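Local coordinates for protein betainyl-CoA thiolase (Pseudomonas putida, PDB 2HLJ) that probably acts on betainyl-CoA as a hotdog-fold acyltransferase of the thioesterase-like superfamily, handling acyl groups carried on coenzyme A, at residues 126-129 with 130-134; 134-137 with 138-141. All coordinates share one frame; numbering follows the deposited sequence.

Contact 1 (126-129 with 130-134); sequences GHTT and VCRLN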
loop_
_atom_site.group_PDB
_atom_site.type_symbol
_atom_site.label_atom_id
_atom_site.label_comp_id
_atom_site.label_asym_id
_atom_site.label_seq_id
_atom_site.Cartn_x
_atom_site.Cartn_y
_atom_site.Cartn_z
ATOM N N GLY A 126 10.374 -18.123 -17.705
ATOM C CA GLY A 126 10.963 -19.296 -18.327
ATOM C C GLY A 126 10.592 -20.591 -17.605
ATOM O O GLY A 126 10.156 -20.569 -16.443
ATOM N N HIS A 127 10.822 -21.715 -18.282
ATOM C CA HIS A 127 10.513 -23.044 -17.768
ATOM C C HIS A 127 10.973 -23.299 -16.328
ATOM O O HIS A 127 10.235 -23.858 -15.545
ATOM C CB HIS A 127 11.087 -24.133 -18.687
ATOM C CG HIS A 127 10.828 -25.531 -18.199
ATOM N ND1 HIS A 127 11.738 -26.241 -17.438
ATOM C CD2 HIS A 127 9.749 -26.343 -18.342
ATOM C CE1 HIS A 127 11.236 -27.429 -17.145
ATOM N NE2 HIS A 127 10.032 -27.516 -17.682
ATOM N N THR A 128 12.184 -22.879 -15.997
ATOM C CA THR A 128 12.751 -23.064 -14.669
ATOM C C THR A 128 12.005 -22.290 -13.583
ATOM O O THR A 128 11.784 -22.799 -12.490
ATOM C CB THR A 128 14.232 -22.615 -14.671
ATOM O OG1 THR A 128 14.958 -23.371 -15.647
ATOM C CG2 THR A 128 14.872 -22.845 -13.345
ATOM N N THR A 129 11.646 -21.040 -13.881
ATOM C CA THR A 129 10.847 -20.217 -12.989
ATOM C C THR A 129 9.502 -20.881 -12.710
ATOM O O THR A 129 9.065 -20.932 -11.559
ATOM C CB THR A 129 10.601 -18.775 -13.581
ATOM O OG1 THR A 129 11.847 -18.102 -13.748
ATOM C CG2 THR A 129 9.753 -17.945 -12.666
ATOM N N VAL A 130 8.825 -21.336 -13.762
ATOM C CA VAL A 130 7.541 -22.000 -13.603
ATOM C C VAL A 130 7.659 -23.229 -12.707
ATOM O O VAL A 130 6.781 -23.499 -11.873
ATOM C CB VAL A 130 6.941 -22.429 -14.942
ATOM C CG1 VAL A 130 5.712 -23.276 -14.727
ATOM C CG2 VAL A 130 6.580 -21.209 -15.787
ATOM N N CYS A 131 8.715 -24.004 -12.920
ATOM C CA CYS A 131 8.934 -25.193 -12.099
ATOM C C CYS A 131 9.140 -24.830 -10.635
ATOM O O CYS A 131 8.576 -25.475 -9.761
ATOM C CB CYS A 131 10.099 -26.039 -12.627
ATOM S SG CYS A 131 9.703 -26.888 -14.177
ATOM N N ARG A 132 9.905 -23.777 -10.348
ATOM C CA ARG A 132 10.089 -23.361 -8.944
ATOM C C ARG A 132 8.785 -22.795 -8.334
ATOM O O ARG A 132 8.458 -23.075 -7.183
ATOM C CB ARG A 132 11.241 -22.369 -8.828
ATOM C CG ARG A 132 12.540 -22.972 -9.318
ATOM C CD ARG A 132 13.707 -21.972 -9.373
ATOM N NE ARG A 132 14.882 -22.659 -9.897
ATOM C CZ ARG A 132 15.982 -22.078 -10.353
ATOM N NH1 ARG A 132 16.092 -20.767 -10.397
ATOM N NH2 ARG A 132 16.966 -22.826 -10.814
ATOM N N LEU A 133 8.025 -22.037 -9.117
ATOM C CA LEU A 133 6.728 -21.552 -8.671
ATOM C C LEU A 133 5.758 -22.709 -8.375
ATOM O O LEU A 133 5.060 -22.707 -7.364
ATOM C CB LEU A 133 6.111 -20.613 -9.735
ATOM C CG LEU A 133 6.780 -19.240 -9.872
ATOM C CD1 LEU A 133 6.259 -18.464 -11.069
ATOM C CD2 LEU A 133 6.627 -18.423 -8.614
ATOM N N ASN A 134 5.717 -23.697 -9.255
ATOM C CA ASN A 134 4.860 -24.871 -9.015
ATOM C C ASN A 134 5.287 -25.636 -7.757
ATOM O O ASN A 134 4.442 -26.127 -7.002
ATOM C CB ASN A 134 4.872 -25.801 -10.210
ATOM C CG ASN A 134 4.124 -25.239 -11.416
ATOM O OD1 ASN A 134 3.180 -24.485 -11.282
ATOM N ND2 ASN A 134 4.528 -25.658 -12.593
#

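Contact 2 (134-137 with 138-141); sequences NHLV and EQQE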
loop_
_atom_site.group_PDB
_atom_site.type_symbol
_atom_site.label_atom_id
_atom_site.label_comp_id
_atom_site.label_asym_id
_atom_site.label_seq_id
_atom_site.Cartn_x
_atom_site.Cartn_y
_atom_site.Cartn_z
ATOM N N ASN A 134 5.717 -23.697 -9.255
ATOM C CA ASN A 134 4.860 -24.871 -9.015
ATOM C C ASN A 134 5.287 -25.636 -7.757
ATOM O O ASN A 134 4.442 -26.127 -7.002
ATOM C CB ASN A 134 4.872 -25.801 -10.210
ATOM C CG ASN A 134 4.124 -25.239 -11.416
ATOM O OD1 ASN A 134 3.180 -24.485 -11.282
ATOM N ND2 ASN A 134 4.528 -25.658 -12.593
ATOM N N HIS A 135 6.597 -25.741 -7.535
ATOM C CA HIS A 135 7.144 -26.405 -6.325
ATOM C C HIS A 135 6.637 -25.722 -5.040
ATOM O O HIS A 135 6.122 -26.368 -4.111
ATOM C CB HIS A 135 8.665 -26.382 -6.392
ATOM C CG HIS A 135 9.340 -27.050 -5.234
ATOM N ND1 HIS A 135 9.301 -28.413 -5.043
ATOM C CD2 HIS A 135 10.074 -26.548 -4.212
ATOM C CE1 HIS A 135 9.968 -28.723 -3.946
ATOM N NE2 HIS A 135 10.454 -27.614 -3.426
ATOM N N LEU A 136 6.762 -24.402 -4.999
ATOM C CA LEU A 136 6.274 -23.609 -3.850
ATOM C C LEU A 136 4.783 -23.742 -3.627
ATOM O O LEU A 136 4.308 -23.894 -2.504
ATOM C CB LEU A 136 6.619 -22.133 -4.034
ATOM C CG LEU A 136 8.059 -21.744 -3.716
ATOM C CD1 LEU A 136 8.222 -20.271 -3.984
ATOM C CD2 LEU A 136 8.381 -22.065 -2.265
ATOM N N VAL A 137 4.037 -23.649 -4.705
ATOM C CA VAL A 137 2.584 -23.848 -4.666
ATOM C C VAL A 137 2.198 -25.216 -4.087
ATOM O O VAL A 137 1.312 -25.300 -3.226
ATOM C CB VAL A 137 1.986 -23.621 -6.067
ATOM C CG1 VAL A 137 0.517 -24.075 -6.164
ATOM C CG2 VAL A 137 2.129 -22.116 -6.445
ATOM N N GLU A 138 2.871 -26.276 -4.550
ATOM C CA GLU A 138 2.618 -27.644 -4.061
ATOM C C GLU A 138 2.806 -27.752 -2.550
ATOM O O GLU A 138 2.100 -28.509 -1.870
ATOM C CB GLU A 138 3.552 -28.650 -4.752
ATOM C CG GLU A 138 3.222 -28.925 -6.240
ATOM C CD GLU A 138 4.345 -29.665 -7.019
ATOM O OE1 GLU A 138 5.002 -30.576 -6.440
ATOM O OE2 GLU A 138 4.554 -29.342 -8.218
ATOM N N GLN A 139 3.767 -26.999 -2.029
ATOM C CA GLN A 139 4.026 -26.943 -0.595
ATOM C C GLN A 139 2.988 -26.136 0.217
ATOM O O GLN A 139 3.134 -26.051 1.443
ATOM C CB GLN A 139 5.426 -26.364 -0.345
ATOM C CG GLN A 139 6.562 -27.220 -0.851
ATOM C CD GLN A 139 7.914 -26.559 -0.618
ATOM O OE1 GLN A 139 8.046 -25.351 -0.719
ATOM N NE2 GLN A 139 8.920 -27.366 -0.321
ATOM N N GLN A 140 1.979 -25.544 -0.442
ATOM C CA GLN A 140 0.858 -24.812 0.222
ATOM C C GLN A 140 -0.375 -25.631 0.643
ATOM O O GLN A 140 -1.371 -25.055 1.094
ATOM C CB GLN A 140 0.363 -23.651 -0.656
ATOM C CG GLN A 140 1.447 -22.633 -0.900
ATOM C CD GLN A 140 1.078 -21.477 -1.820
ATOM O OE1 GLN A 140 1.873 -20.572 -1.963
ATOM N NE2 GLN A 140 -0.093 -21.515 -2.464
ATOM N N GLU A 141 -0.338 -26.944 0.502
ATOM C CA GLU A 141 -1.494 -27.764 0.906
ATOM C C GLU A 141 -1.875 -27.582 2.384
ATOM O O GLU A 141 -3.051 -27.643 2.726
ATOM C CB GLU A 141 -1.265 -29.247 0.575
ATOM C CG GLU A 141 -1.131 -29.542 -0.936
ATOM C CD GLU A 141 -2.272 -28.963 -1.773
ATOM O OE1 GLU A 141 -3.461 -29.236 -1.459
ATOM O OE2 GLU A 141 -1.969 -28.237 -2.750
HETATM O O HOH W 1 -1.366 -25.895 -3.262
#

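Contact 1 (126-129 with 130-134)
Thr128 and Arg132, one helical turn apart, lie side by side and point the same way. Methyl CG2 of Thr128 sits over the centre of the guanidinium, 3.3 Å from Arg132 CZ, while NH1 of Arg132 is hydrogen-bonded to the carbonyl O of Ile43. The arginine is drawn out from CG to NE (chi2 174°, chi3 -178°), which brings its flat end level with the methyl; a long chain with a planar tip suits a place where it must pass a threonine and still reach a carbonyl of another helix. These are the N-terminal two turns of helix 127-138, the last helix of the hotdog-fold chain, with Gly126 at the N-cap. Val130 N donates to Gly126 O at 3.1 Å, and three further i to i+4 amide bonds cross between the segments, the last of them Leu133 N to Thr129 O at 2.9 Å. On the inward side, Thr129 CG2 runs alongside Leu133 CD1 at 3.9 Å. Leucine fits this buried position because its side chain also touches Ile43 of helix 25-43 and Ile82 and Phe85 of strand 75-85. In one conformer of Cys131, SG lies over a face of the His127 ring, a doubtful contact as a fixed feature.

Contact 2 (134-137 with 138-141)
Gln140 packs its CB 3.2 Å from Val137 O and its CG 3.5 Å from Leu136 O. The same Val137 O accepts the backbone N of Gln140 at 2.9 Å, from well above the carbonyl plane, and a water that donates to it at 2.7 Å and also to Glu141 OE2. Two donors thus grip this carbonyl. Just before, Glu138 N bonds Asn134 O and Gln139 N reaches His135 O at 3.2 Å, with a weak bent bond to Leu136 O besides. Along this C-terminal part of helix 127-138, the i to i+4 bonds of Glu138 and Gln139 are thus followed by the i to i+3 bond of Gln140, and a type I beta turn spans Glu138 to Glu141. Among the side chains, Gln139 OE1 comes within 3.6 Å of Leu136 CD2, the two groups crossing obliquely. Farther out, Leu136 is set against Leu39 and Ile43 of helix 25-43, and Val137 against Ile82, apolar choices for the side facing the fold. Extended beyond CG (chi2 177°), Gln140 carries its amide to strand 75-85, where OE1 accepts the backbone N of Ile82. Replacing Gln140 with alanine is likely to leave the Ile82 N-H without this side-chain acceptor and the turn less firmly tied to the strand.

From the N terminus, the chain passes strand 6-11, helix 25-43 and then the remaining antiparallel strands before it reaches helix 127-138, which both contacts share. Neither contact closes a long loop: each joins consecutive segments, contact 1 at the beginning of the helix and contact 2 where it gives way to a turn. They follow in series, without nesting or crossing, overlap at Asn134, and have centres about 12 Å apart. One mostly apolar side of the helix runs through both and meets the same two elements, so that contacts 1 and 2 together tie helix 127-138 to helix 25-43 and strand 75-85.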